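Local coordinates for protein ABC transporter (Caldanaerobius, PDB 4G68) that probably serves as the extracellular solute-binding component of an ABC transporter, capturing sugars released from xylan for uptake by the cell, at residues D97-W102 and M324-S329; V116-S121 and N142-G147; Y158-L163 and S291-K296; D165-K170 and K183-K188; Y206-A211 and P390-Y395. All blocks are in the same frame, centred on the assembly; numbering follows the deposited sequence.

Contact 1 (D97-W102 and M324-S329); sequences DIFQTW and MVSANS
Phe99 and Met324 (modelled as selenomethionine) form an antiparallel hydrogen-bonded pair: Phe99 N reaches Met324 O at 2.9 Å, and Met324 N returns to Phe99 O at 2.8 Å with a nearly straight N-H...O angle of 174°. The adjacent pair, Ile98 and Val325, is non-hydrogen-bonded. Asp97 O accepts Ser326 N at 3.0 Å as well as a CA-H...O contact from Val325 CA. At the start of the turn Ser326-Ser329, Ser326 OG lies at the Phe99 ring edge and bonds to Pro96 O. Ser329 OG is bonded to Tyr331 N and also faces Asp97 OD1, at a doubtfully short separation. Phe99 CG sits between its backbone N and carbonyl carbon (chi1 66°), which lays the ring against Met324, with Met324 CB over one face, 3.4 Å from Phe99 CZ. The selenium lies obliquely to this ring; Met324 SE packs on Thr101 CG2 at 3.8 Å. Paired main-chain donors and acceptors thus hold strand 98-102 against strand 317-325 inside the sheet, and Asp97 OD2 ties the strand's start to the Thr42 amide.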
# COMPACT_ATOMS: atom_id res chain seq x y z
N ASP C 97 17.32 -6.08 14.75
CA ASP C 97 17.87 -4.74 14.97
C ASP C 97 17.08 -3.75 14.15
O ASP C 97 16.66 -2.70 14.68
CB ASP C 97 19.34 -4.72 14.50
CG ASP C 97 20.23 -5.58 15.35
OD1 ASP C 97 20.41 -5.24 16.57
OD2 ASP C 97 20.72 -6.61 14.82
N ILE C 98 16.87 -4.10 12.86
CA ILE C 98 16.13 -3.24 11.93
C ILE C 98 15.00 -4.00 11.27
O ILE C 98 15.19 -5.13 10.83
CB ILE C 98 17.02 -2.70 10.78
CG1 ILE C 98 18.29 -2.05 11.32
CG2 ILE C 98 16.25 -1.66 9.99
CD1 ILE C 98 19.42 -2.00 10.33
N PHE C 99 13.83 -3.40 11.23
CA PHE C 99 12.68 -4.03 10.61
C PHE C 99 11.84 -3.06 9.78
O PHE C 99 11.56 -1.94 10.24
CB PHE C 99 11.80 -4.77 11.66
CG PHE C 99 11.12 -3.89 12.68
CD1 PHE C 99 9.80 -3.41 12.48
CD2 PHE C 99 11.76 -3.58 13.87
CE1 PHE C 99 9.18 -2.61 13.44
CE2 PHE C 99 11.15 -2.79 14.83
CZ PHE C 99 9.85 -2.33 14.62
N GLN C 100 11.42 -3.53 8.60
CA GLN C 100 10.47 -2.79 7.77
C GLN C 100 9.13 -2.72 8.47
O GLN C 100 8.76 -3.66 9.17
CB GLN C 100 10.30 -3.53 6.44
CG GLN C 100 9.31 -2.88 5.44
CD GLN C 100 9.34 -3.56 4.05
OE1 GLN C 100 10.02 -4.55 3.86
NE2 GLN C 100 8.56 -3.03 3.09
N THR C 101 8.42 -1.60 8.35
CA THR C 101 7.07 -1.52 8.95
C THR C 101 6.17 -0.58 8.13
O THR C 101 6.61 -0.03 7.09
CB THR C 101 7.14 -1.09 10.42
OG1 THR C 101 5.95 -1.47 11.12
CG2 THR C 101 7.38 0.42 10.52
N TRP C 102 4.91 -0.48 8.58
CA TRP C 102 3.95 0.50 8.11
C TRP C 102 3.77 1.49 9.20
O TRP C 102 3.41 1.15 10.32
CB TRP C 102 2.61 -0.12 7.73
CG TRP C 102 2.76 -1.06 6.55
CD1 TRP C 102 2.69 -0.74 5.21
CD2 TRP C 102 3.06 -2.48 6.60
NE1 TRP C 102 2.93 -1.84 4.43
CE2 TRP C 102 3.14 -2.94 5.21
CE3 TRP C 102 3.26 -3.40 7.62
CZ2 TRP C 102 3.40 -4.27 4.88
CZ3 TRP C 102 3.49 -4.74 7.30
CH2 TRP C 102 3.57 -5.17 5.96
N MSE C 324 12.21 0.60 11.24
CA MSE C 324 12.33 0.89 12.70
C MSE C 324 13.49 0.10 13.26
O MSE C 324 13.86 -0.96 12.74
CB MSE C 324 10.99 0.60 13.35
CG MSE C 324 10.04 1.77 13.08
SE MSE C 324 8.36 1.37 14.05
CE MSE C 324 7.56 3.12 13.67
N VAL C 325 14.08 0.64 14.32
CA VAL C 325 15.15 0.03 15.08
C VAL C 325 14.54 -0.42 16.42
O VAL C 325 13.92 0.38 17.14
CB VAL C 325 16.30 1.06 15.34
CG1 VAL C 325 17.31 0.51 16.35
CG2 VAL C 325 17.01 1.44 14.02
N SER C 326 14.77 -1.67 16.76
CA SER C 326 14.28 -2.21 18.05
C SER C 326 14.90 -1.53 19.27
O SER C 326 16.09 -1.24 19.26
CB SER C 326 14.51 -3.71 18.10
OG SER C 326 13.53 -4.30 17.28
N ALA C 327 14.09 -1.31 20.31
CA ALA C 327 14.56 -0.60 21.52
C ALA C 327 15.66 -1.42 22.20
O ALA C 327 16.60 -0.86 22.76
CB ALA C 327 13.38 -0.37 22.49
N ASN C 328 15.59 -2.75 22.06
CA ASN C 328 16.56 -3.68 22.70
C ASN C 328 17.72 -4.13 21.80
O ASN C 328 18.41 -5.13 22.07
CB ASN C 328 15.85 -4.90 23.32
CG ASN C 328 15.32 -5.87 22.29
OD1 ASN C 328 15.33 -5.59 21.07
ND2 ASN C 328 14.86 -7.02 22.75
N SER C 329 17.97 -3.39 20.72
CA SER C 329 19.18 -3.65 19.94
C SER C 329 20.38 -3.41 20.88
O SER C 329 20.38 -2.51 21.73
CB SER C 329 19.29 -2.79 18.66
OG SER C 329 20.45 -3.19 17.90

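Contact 2 (V116-S121 and N142-G147); sequences VLQLDS and NGKIYG
Asp120 CG lies beside its own backbone N (chi1 -61°), and the near-perpendicular chi2 of -97° then turns the carboxylate to Ile145 across the contact. Its OD2 accepts Ile145 N at 2.8 Å through the syn lone pair, while OD1 lies against Ile145 CG1. The same OD2 is also gripped by Gln118 NE2 at 3.1 Å, which arrives from above the carboxylate plane; the extended Gln118 chain meanwhile crosses Lys144, its amide CD 3.8 Å from Lys144 CD. On the main chain, Leu119 N donates to Ile145 O at 2.8 Å. Tyr146 brings its ring edge to Val116 O, 3.4 Å from CE1, and Val116 CG1 presses on Tyr146 O at 3.2 Å. Tyr146 O is buried without a polar partner, as are Leu117 O and Gly147 N. The loop 116-121 is thereby fastened to the start of strand 144-160: Val116 and Tyr146 pack on Val111 of helix 108-112, Leu117 and Leu119 on Val336 of helix 332-353, and the Leu117 backbone bonds to Val325 of strand 317-325.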
# COMPACT_ATOMS: atom_id res chain seq x y z
N VAL C 116 10.24 0.27 20.45
CA VAL C 116 10.96 0.98 19.35
C VAL C 116 11.84 2.13 19.84
O VAL C 116 11.37 3.00 20.61
CB VAL C 116 9.95 1.51 18.30
CG1 VAL C 116 10.68 2.06 17.09
CG2 VAL C 116 8.99 0.40 17.84
N LEU C 117 13.09 2.13 19.38
CA LEU C 117 14.10 3.19 19.66
C LEU C 117 13.67 4.54 19.12
O LEU C 117 13.40 4.63 17.91
CB LEU C 117 15.49 2.82 19.08
CG LEU C 117 16.60 3.83 19.47
CD1 LEU C 117 16.74 3.89 21.00
CD2 LEU C 117 17.96 3.55 18.84
N GLN C 118 13.59 5.54 20.00
CA GLN C 118 13.35 6.94 19.60
C GLN C 118 14.56 7.50 18.83
O GLN C 118 15.73 7.33 19.24
CB GLN C 118 13.10 7.80 20.83
CG GLN C 118 12.58 9.20 20.52
CD GLN C 118 12.75 10.13 21.70
OE1 GLN C 118 12.72 9.69 22.87
NE2 GLN C 118 12.95 11.44 21.42
N LEU C 119 14.29 8.17 17.73
CA LEU C 119 15.36 8.53 16.82
C LEU C 119 15.69 10.03 16.75
O LEU C 119 16.63 10.39 16.02
CB LEU C 119 15.07 8.00 15.41
CG LEU C 119 14.85 6.49 15.20
CD1 LEU C 119 14.64 6.15 13.71
CD2 LEU C 119 15.98 5.66 15.79
N ASP C 120 15.01 10.89 17.53
CA ASP C 120 15.21 12.35 17.36
C ASP C 120 16.65 12.77 17.60
O ASP C 120 17.14 13.74 16.99
CB ASP C 120 14.29 13.16 18.26
CG ASP C 120 12.86 12.90 17.95
OD1 ASP C 120 12.24 13.69 17.17
OD2 ASP C 120 12.42 11.82 18.41
N SER C 121 17.33 12.04 18.49
CA SER C 121 18.75 12.35 18.79
C SER C 121 19.67 12.03 17.60
O SER C 121 20.80 12.54 17.56
CB SER C 121 19.27 11.64 20.05
OG SER C 121 19.29 10.23 19.87
N ASN C 142 3.53 11.01 19.73
CA ASN C 142 3.72 11.85 20.89
C ASN C 142 4.90 12.82 20.66
O ASN C 142 5.71 13.02 21.54
CB ASN C 142 3.99 10.97 22.10
CG ASN C 142 2.92 9.91 22.29
OD1 ASN C 142 1.77 10.23 22.60
ND2 ASN C 142 3.29 8.63 22.07
N GLY C 143 4.97 13.42 19.47
CA GLY C 143 5.95 14.52 19.23
C GLY C 143 7.38 14.04 19.01
O GLY C 143 8.30 14.84 18.90
N LYS C 144 7.57 12.71 18.96
CA LYS C 144 8.89 12.11 18.87
C LYS C 144 8.93 11.22 17.66
O LYS C 144 7.88 10.71 17.23
CB LYS C 144 9.16 11.30 20.15
CG LYS C 144 9.24 12.18 21.40
CD LYS C 144 9.28 11.37 22.70
CE LYS C 144 7.94 10.72 23.00
NZ LYS C 144 6.93 11.67 23.57
N ILE C 145 10.13 11.01 17.10
CA ILE C 145 10.26 10.24 15.88
C ILE C 145 10.71 8.83 16.26
O ILE C 145 11.67 8.66 17.04
CB ILE C 145 11.35 10.80 14.95
CG1 ILE C 145 11.14 12.28 14.65
CG2 ILE C 145 11.50 9.90 13.71
CD1 ILE C 145 10.19 12.57 13.55
N TYR C 146 10.05 7.84 15.65
CA TYR C 146 10.36 6.41 15.88
C TYR C 146 10.74 5.54 14.66
O TYR C 146 10.84 4.30 14.79
CB TYR C 146 9.18 5.71 16.60
CG TYR C 146 9.05 6.16 18.03
CD1 TYR C 146 9.80 5.54 19.03
CD2 TYR C 146 8.24 7.23 18.36
CE1 TYR C 146 9.70 5.98 20.34
CE2 TYR C 146 8.12 7.67 19.66
CZ TYR C 146 8.84 7.03 20.65
OH TYR C 146 8.75 7.44 21.97
N GLY C 147 11.00 6.15 13.50
CA GLY C 147 11.30 5.39 12.31
C GLY C 147 11.92 6.29 11.24
O GLY C 147 11.80 7.51 11.32

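Contact 3 (Y158-L163 and S291-K296); sequences YINKEL and SLVKGK
Lys161 N, the first amide of a helix that follows directly on strand 144-160, donates to Lys296 O at 2.8 Å, so the loop 291-296 is bonded to this strand-to-helix junction, whose N-cap is Asn160. Lys296 then runs out as an extended chain beside Glu162, both pointing the same way. Lys296 CB stands 4.4 Å from Asn160 OD1; farther along, Lys296 CD comes to 3.8 Å and CE to 3.6 Å from Glu162 OE1. At the tip, Lys296 NZ closes a salt bridge with Glu162 OE1 at 3.1 Å, entering from above the carboxylate plane, and has a weaker bond to OE2. Glu162 CG is anti to the backbone N (chi1 -177°), which carries the acid out along the lysine. Because both residues lie near the surface, the bridge probably stays in touch with solvent. Asn160 OD1 accepts the capping bond from Leu163 N, leaving the other arm of the amide to meet the loop: Asn160 ND2 rests 3.6 Å from Val293 CG1.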
# COMPACT_ATOMS: atom_id res chain seq x y z
N TYR C 158 -5.05 0.58 -12.72
CA TYR C 158 -4.23 0.15 -13.85
C TYR C 158 -5.15 -0.28 -14.97
O TYR C 158 -6.05 -1.08 -14.75
CB TYR C 158 -3.34 -1.03 -13.45
CG TYR C 158 -2.39 -0.70 -12.33
CD1 TYR C 158 -1.13 -0.20 -12.59
CD2 TYR C 158 -2.74 -0.94 -11.00
CE1 TYR C 158 -0.23 0.08 -11.56
CE2 TYR C 158 -1.85 -0.64 -9.96
CZ TYR C 158 -0.62 -0.15 -10.25
OH TYR C 158 0.24 0.11 -9.20
N ILE C 159 -4.90 0.25 -16.18
CA ILE C 159 -5.68 -0.01 -17.38
C ILE C 159 -4.77 -0.75 -18.38
O ILE C 159 -3.73 -0.22 -18.75
CB ILE C 159 -6.11 1.37 -18.02
CG1 ILE C 159 -6.90 2.19 -17.02
CG2 ILE C 159 -6.85 1.24 -19.37
CD1 ILE C 159 -8.11 1.42 -16.54
N ASN C 160 -5.15 -1.96 -18.79
CA ASN C 160 -4.48 -2.60 -19.92
C ASN C 160 -4.98 -1.94 -21.21
O ASN C 160 -6.07 -2.30 -21.68
CB ASN C 160 -4.79 -4.11 -19.95
CG ASN C 160 -4.04 -4.83 -21.07
OD1 ASN C 160 -3.92 -4.31 -22.18
ND2 ASN C 160 -3.50 -6.01 -20.79
N LYS C 161 -4.21 -0.98 -21.76
CA LYS C 161 -4.65 -0.19 -22.93
C LYS C 161 -4.98 -1.09 -24.13
O LYS C 161 -5.92 -0.79 -24.89
CB LYS C 161 -3.59 0.82 -23.40
CG LYS C 161 -3.14 1.87 -22.37
CD LYS C 161 -1.97 2.67 -22.97
CE LYS C 161 -1.08 3.30 -21.91
NZ LYS C 161 0.27 3.80 -22.35
N GLU C 162 -4.22 -2.16 -24.28
CA GLU C 162 -4.37 -3.08 -25.43
C GLU C 162 -5.75 -3.74 -25.37
O GLU C 162 -6.40 -3.93 -26.40
CB GLU C 162 -3.31 -4.16 -25.43
CG GLU C 162 -3.41 -5.07 -26.67
CD GLU C 162 -2.32 -6.12 -26.69
OE1 GLU C 162 -1.30 -5.88 -27.37
OE2 GLU C 162 -2.48 -7.17 -26.02
N LEU C 163 -6.19 -4.07 -24.15
CA LEU C 163 -7.48 -4.77 -24.00
C LEU C 163 -8.63 -3.80 -24.27
O LEU C 163 -9.62 -4.18 -24.93
CB LEU C 163 -7.60 -5.49 -22.62
CG LEU C 163 -6.89 -6.89 -22.59
CD1 LEU C 163 -6.81 -7.54 -21.22
CD2 LEU C 163 -7.50 -7.88 -23.57
N SER C 291 6.36 -10.57 -16.87
CA SER C 291 5.28 -9.75 -17.41
C SER C 291 5.22 -9.72 -18.94
O SER C 291 6.26 -9.63 -19.62
CB SER C 291 5.35 -8.33 -16.86
OG SER C 291 4.23 -7.58 -17.35
N LEU C 292 3.99 -9.80 -19.47
CA LEU C 292 3.68 -9.64 -20.89
C LEU C 292 2.97 -8.32 -21.22
O LEU C 292 2.49 -8.09 -22.37
CB LEU C 292 2.80 -10.80 -21.36
CG LEU C 292 3.40 -12.18 -21.09
CD1 LEU C 292 2.42 -13.25 -21.54
CD2 LEU C 292 4.73 -12.32 -21.82
N VAL C 293 2.83 -7.48 -20.21
CA VAL C 293 2.11 -6.21 -20.38
C VAL C 293 3.02 -4.96 -20.27
O VAL C 293 2.51 -3.81 -20.24
CB VAL C 293 0.91 -6.09 -19.39
CG1 VAL C 293 -0.22 -7.14 -19.66
CG2 VAL C 293 1.36 -6.01 -17.91
N LYS C 294 4.33 -5.13 -20.15
CA LYS C 294 5.19 -3.91 -20.04
C LYS C 294 4.96 -3.05 -21.30
O LYS C 294 4.99 -3.55 -22.43
CB LYS C 294 6.65 -4.30 -19.84
CG LYS C 294 7.65 -3.23 -20.23
CD LYS C 294 8.36 -2.71 -19.00
CE LYS C 294 9.37 -1.61 -19.29
NZ LYS C 294 10.45 -2.01 -20.21
N GLY C 295 4.69 -1.77 -21.09
CA GLY C 295 4.43 -0.81 -22.19
C GLY C 295 2.96 -0.76 -22.59
O GLY C 295 2.54 0.16 -23.27
N LYS C 296 2.16 -1.72 -22.11
CA LYS C 296 0.72 -1.77 -22.40
C LYS C 296 -0.18 -1.15 -21.32
O LYS C 296 -1.42 -1.11 -21.49
CB LYS C 296 0.33 -3.24 -22.62
CG LYS C 296 1.19 -3.89 -23.66
CD LYS C 296 0.59 -5.19 -24.11
CE LYS C 296 1.48 -5.85 -25.15
NZ LYS C 296 0.87 -7.16 -25.53

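Contact 4 (D165-K170 and K183-K188)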
# COMPACT_ATOMS: atom_id res chain seq x y z
N ASP C 165 -8.49 -1.12 -26.20
CA ASP C 165 -8.44 -0.81 -27.65
C ASP C 165 -9.08 -1.96 -28.46
O ASP C 165 -10.02 -1.74 -29.30
CB ASP C 165 -7.00 -0.57 -28.13
CG ASP C 165 -6.43 0.81 -27.71
OD1 ASP C 165 -7.13 1.61 -27.04
OD2 ASP C 165 -5.25 1.09 -28.06
N LYS C 166 -8.62 -3.19 -28.18
CA LYS C 166 -9.16 -4.40 -28.83
C LYS C 166 -10.70 -4.50 -28.78
O LYS C 166 -11.35 -4.95 -29.75
CB LYS C 166 -8.56 -5.65 -28.20
CG LYS C 166 -8.96 -6.92 -28.95
CD LYS C 166 -8.32 -8.15 -28.32
CE LYS C 166 -8.80 -9.40 -29.01
NZ LYS C 166 -8.46 -10.63 -28.22
N TYR C 167 -11.28 -4.13 -27.63
CA TYR C 167 -12.74 -4.16 -27.49
C TYR C 167 -13.44 -2.84 -27.60
O TYR C 167 -14.62 -2.77 -27.33
CB TYR C 167 -13.12 -4.84 -26.19
CG TYR C 167 -12.63 -6.24 -26.21
CD1 TYR C 167 -13.38 -7.24 -26.83
CD2 TYR C 167 -11.38 -6.57 -25.67
CE1 TYR C 167 -12.91 -8.55 -26.88
CE2 TYR C 167 -10.90 -7.87 -25.71
CZ TYR C 167 -11.66 -8.86 -26.31
OH TYR C 167 -11.15 -10.15 -26.32
N ASN C 168 -12.71 -1.85 -28.11
CA ASN C 168 -13.05 -0.40 -28.13
C ASN C 168 -13.61 0.25 -26.85
O ASN C 168 -14.02 1.42 -26.89
CB ASN C 168 -13.85 0.04 -29.36
CG ASN C 168 -13.59 1.51 -29.69
OD1 ASN C 168 -12.59 2.06 -29.20
ND2 ASN C 168 -14.44 2.13 -30.53
N VAL C 169 -13.56 -0.45 -25.71
CA VAL C 169 -14.16 0.10 -24.46
C VAL C 169 -13.49 1.38 -24.08
O VAL C 169 -12.31 1.41 -24.16
CB VAL C 169 -14.00 -0.91 -23.31
CG1 VAL C 169 -14.83 -0.49 -22.12
CG2 VAL C 169 -14.48 -2.26 -23.79
N LYS C 170 -14.22 2.45 -23.71
CA LYS C 170 -13.48 3.68 -23.31
C LYS C 170 -13.04 3.46 -21.91
O LYS C 170 -13.75 2.72 -21.18
CB LYS C 170 -14.30 4.97 -23.36
CG LYS C 170 -14.31 5.68 -24.71
CD LYS C 170 -14.66 7.17 -24.55
CE LYS C 170 -16.17 7.44 -24.56
NZ LYS C 170 -16.76 7.72 -25.92
N LYS C 183 -19.42 -4.28 -17.24
CA LYS C 183 -20.45 -5.06 -17.97
C LYS C 183 -20.06 -5.43 -19.41
O LYS C 183 -20.35 -6.57 -19.85
CB LYS C 183 -21.74 -4.29 -17.99
CG LYS C 183 -22.48 -4.44 -16.69
CD LYS C 183 -23.63 -3.46 -16.62
CE LYS C 183 -24.39 -3.67 -15.34
NZ LYS C 183 -25.49 -2.63 -15.19
N THR C 184 -19.45 -4.46 -20.13
CA THR C 184 -19.01 -4.65 -21.53
C THR C 184 -17.96 -5.74 -21.62
O THR C 184 -18.14 -6.70 -22.36
CB THR C 184 -18.56 -3.31 -22.20
OG1 THR C 184 -19.62 -2.34 -22.09
CG2 THR C 184 -18.21 -3.50 -23.70
N PHE C 185 -16.89 -5.63 -20.81
CA PHE C 185 -15.85 -6.67 -20.82
C PHE C 185 -16.36 -8.05 -20.50
O PHE C 185 -15.98 -9.04 -21.12
CB PHE C 185 -14.70 -6.34 -19.87
CG PHE C 185 -13.77 -5.29 -20.42
CD1 PHE C 185 -13.03 -5.53 -21.61
CD2 PHE C 185 -13.60 -4.06 -19.76
CE1 PHE C 185 -12.16 -4.57 -22.11
CE2 PHE C 185 -12.72 -3.11 -20.26
CZ PHE C 185 -12.00 -3.36 -21.44
N LYS C 186 -17.25 -8.11 -19.52
CA LYS C 186 -17.80 -9.39 -19.10
C LYS C 186 -18.52 -10.03 -20.25
O LYS C 186 -18.40 -11.24 -20.42
CB LYS C 186 -18.73 -9.17 -17.92
CG LYS C 186 -19.53 -10.38 -17.45
CD LYS C 186 -18.64 -11.45 -16.83
CE LYS C 186 -19.42 -12.41 -15.94
NZ LYS C 186 -18.51 -13.43 -15.35
N SER C 187 -19.28 -9.23 -21.01
CA SER C 187 -20.04 -9.68 -22.20
C SER C 187 -19.14 -10.07 -23.38
O SER C 187 -19.61 -10.79 -24.27
CB SER C 187 -21.09 -8.65 -22.63
OG SER C 187 -20.54 -7.47 -23.22
N LYS C 188 -17.87 -9.64 -23.38
CA LYS C 188 -16.79 -10.16 -24.31
C LYS C 188 -15.95 -11.39 -23.81
O LYS C 188 -14.99 -11.87 -24.48
CB LYS C 188 -15.87 -9.00 -24.74
CG LYS C 188 -16.60 -7.89 -25.48
CD LYS C 188 -17.09 -8.37 -26.85
CE LYS C 188 -17.03 -7.22 -27.85
NZ LYS C 188 -17.91 -6.09 -27.43
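Val169 and Phe185 form the centre of this apolar contact, with Val169 CG2 over one face of the phenylalanine ring, 3.9 Å from its centroid, and Val169 CG1 reaching Phe185 CE2 at 3.8 Å. The same CG2 methyl of Val169 also touches Thr184 CG2 at 3.9 Å. Tyr167 comes to the edge of the Phe185 ring, its CD2 at 4.2 Å from Phe185 CE1. Across the ring from CD2, Tyr167 CD1 meets the aliphatic stem of Lys188 at CG, 3.6 Å away; that lysine, bent at three torsions beyond CB, slides past the tyrosine in the opposite direction. Lys166 CG lies over the rim of one Tyr167 face. One shell farther out, Phe164 packs edge-to-face on Phe185, and Val190 touches both Tyr167 and Phe185. Thr184 turns its hydroxyl to Asp180 O, while its carbonyl accepts Lys188 N. Together these residues join the turn after helix 161-166 to the C-terminal end of helix 175-187: two consecutive helices packed at the surface, following a strand of the solute-binding-protein fold.

Contact 5 (Y206-A211 and P390-Y395)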
# COMPACT_ATOMS: atom_id res chain seq x y z
N TYR C 206 -10.39 -1.33 -2.43
CA TYR C 206 -11.53 -0.97 -3.24
C TYR C 206 -12.54 -0.29 -2.36
O TYR C 206 -12.99 0.82 -2.71
CB TYR C 206 -12.15 -2.24 -3.88
CG TYR C 206 -11.40 -2.88 -5.01
CD1 TYR C 206 -12.05 -3.10 -6.22
CD2 TYR C 206 -10.11 -3.40 -4.85
CE1 TYR C 206 -11.41 -3.71 -7.27
CE2 TYR C 206 -9.46 -4.05 -5.90
CZ TYR C 206 -10.13 -4.21 -7.10
OH TYR C 206 -9.54 -4.80 -8.21
N TYR C 207 -12.87 -0.91 -1.21
CA TYR C 207 -13.94 -0.34 -0.35
C TYR C 207 -13.50 0.99 0.25
O TYR C 207 -14.22 1.97 0.18
CB TYR C 207 -14.33 -1.30 0.85
CG TYR C 207 -15.28 -0.58 1.72
CD1 TYR C 207 -16.65 -0.60 1.46
CD2 TYR C 207 -14.81 0.26 2.74
CE1 TYR C 207 -17.53 0.16 2.24
CE2 TYR C 207 -15.66 1.04 3.48
CZ TYR C 207 -17.03 0.97 3.26
OH TYR C 207 -17.86 1.74 4.06
N ASP C 208 -12.32 1.01 0.88
CA ASP C 208 -11.73 2.30 1.33
C ASP C 208 -11.79 3.43 0.31
O ASP C 208 -12.21 4.55 0.64
CB ASP C 208 -10.28 2.12 1.77
CG ASP C 208 -10.14 1.21 2.96
OD1 ASP C 208 -11.16 0.74 3.44
OD2 ASP C 208 -8.99 0.93 3.40
N MET C 209 -11.35 3.13 -0.93
CA MET C 209 -11.32 4.16 -1.98
C MET C 209 -12.71 4.69 -2.24
O MET C 209 -12.90 5.90 -2.39
CB MET C 209 -10.77 3.68 -3.33
CG MET C 209 -11.44 4.49 -4.48
SD MET C 209 -10.76 6.19 -4.50
CE MET C 209 -9.02 5.73 -4.35
N ILE C 210 -13.67 3.77 -2.35
CA ILE C 210 -15.03 4.15 -2.64
C ILE C 210 -15.58 4.99 -1.49
O ILE C 210 -16.13 6.07 -1.77
CB ILE C 210 -15.95 2.95 -3.02
CG1 ILE C 210 -15.36 2.10 -4.19
CG2 ILE C 210 -17.37 3.48 -3.30
CD1 ILE C 210 -15.90 0.63 -4.24
N ALA C 211 -15.36 4.57 -0.23
CA ALA C 211 -15.72 5.41 0.99
C ALA C 211 -15.08 6.79 0.90
O ALA C 211 -15.69 7.82 1.22
CB ALA C 211 -15.34 4.69 2.30
N PRO C 390 -4.19 6.93 4.76
CA PRO C 390 -3.71 5.54 4.51
C PRO C 390 -4.84 4.51 4.47
O PRO C 390 -5.94 4.77 4.97
CB PRO C 390 -2.77 5.25 5.71
CG PRO C 390 -2.34 6.63 6.20
CD PRO C 390 -3.57 7.51 5.98
N ALA C 391 -4.56 3.36 3.90
CA ALA C 391 -5.51 2.23 3.89
C ALA C 391 -5.91 1.92 5.32
O ALA C 391 -5.08 2.05 6.28
CB ALA C 391 -4.85 1.03 3.29
N TRP C 392 -7.16 1.48 5.51
CA TRP C 392 -7.70 1.41 6.91
C TRP C 392 -7.05 0.35 7.78
O TRP C 392 -7.01 0.46 9.03
CB TRP C 392 -9.22 1.20 6.82
CG TRP C 392 -9.99 2.38 6.19
CD1 TRP C 392 -9.53 3.38 5.33
CD2 TRP C 392 -11.42 2.61 6.32
NE1 TRP C 392 -10.55 4.24 4.97
CE2 TRP C 392 -11.73 3.81 5.53
CE3 TRP C 392 -12.46 1.97 7.03
CZ2 TRP C 392 -13.02 4.34 5.46
CZ3 TRP C 392 -13.74 2.48 6.92
CH2 TRP C 392 -14.01 3.64 6.14
N ASP C 393 -6.54 -0.72 7.17
CA ASP C 393 -5.82 -1.73 7.90
C ASP C 393 -4.42 -1.29 8.38
O ASP C 393 -3.88 -1.91 9.33
CB ASP C 393 -5.73 -3.10 7.17
CG ASP C 393 -4.83 -3.09 5.88
OD1 ASP C 393 -4.47 -1.98 5.41
OD2 ASP C 393 -4.54 -4.23 5.28
N ILE C 394 -3.83 -0.28 7.72
CA ILE C 394 -2.61 0.41 8.21
C ILE C 394 -2.96 1.52 9.18
O ILE C 394 -2.09 1.91 9.97
CB ILE C 394 -1.85 1.15 7.09
CG1 ILE C 394 -1.20 0.18 6.12
CG2 ILE C 394 -0.80 2.14 7.66
CD1 ILE C 394 -0.56 0.91 4.95
N TYR C 395 -4.17 2.11 9.05
CA TYR C 395 -4.56 3.29 9.90
C TYR C 395 -5.13 2.79 11.25
O TYR C 395 -4.77 3.27 12.33
CB TYR C 395 -5.55 4.26 9.18
CG TYR C 395 -5.78 5.63 9.84
CD1 TYR C 395 -5.10 6.77 9.38
CD2 TYR C 395 -6.67 5.78 10.92
CE1 TYR C 395 -5.28 8.03 9.98
CE2 TYR C 395 -6.86 7.03 11.54
CZ TYR C 395 -6.19 8.15 11.04
OH TYR C 395 -6.39 9.40 11.63
O HOH W 1 -11.38 6.15 2.95
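Asp208, on the flank of helix 201-215, faces the start of helix 392-395, with the CA atoms of Asp208 and Ala391 6.7 Å apart. Its OD2 accepts Trp392 N at 2.8 Å in a nearly straight bond, although the place of this crowded oxygen is less sure. The carboxylate slides over the indole with its plane only 21° from that of the ring, and Asp208 OD1, which also bonds to His404 NE2, stands 3.3 Å above the ring plane. Tyr207 directs its edge to the six-membered ring at 85° in a T-shaped pair, its CE2 4.1 Å from Trp392 CH2, and Ala211 CB touches Trp392 CZ2 at 3.9 Å. A water links Trp392 NE1 to Asp208 O, each at 2.9 Å, meeting the indole edge in its plane. His404 also stacks with Trp392. An acidic side chain on one helix thus probably receives the first amide of another, whose N-cap residue, Ala391, has no side-chain acceptor, where helices 201-215 and 392-395 meet in the buried interior around the Trp392 indole.

In the fold
From the N terminus, strand 98-102 opens contact 1, which closes only at 324-329 and so encloses contacts 2, 3 and 4. Contact 2 shuts a short loop between 116-121 and the start of strand 144-160, whose far end leads into contact 3; their centres lie about 42 Å apart. Contact 4 nests inside the loop of contact 3, and Leu163 touches Phe185 where the two meet. Contact 5 begins at 206-211, within the loops of contacts 1 and 3, and ends beyond both, so it crosses them; Trp102 packs on Ile394. Contacts 1, 2 and 3 reach one mixed sheet, where strands 317-325 and 144-160 are neighbours, while contacts 4 and 5 join helices.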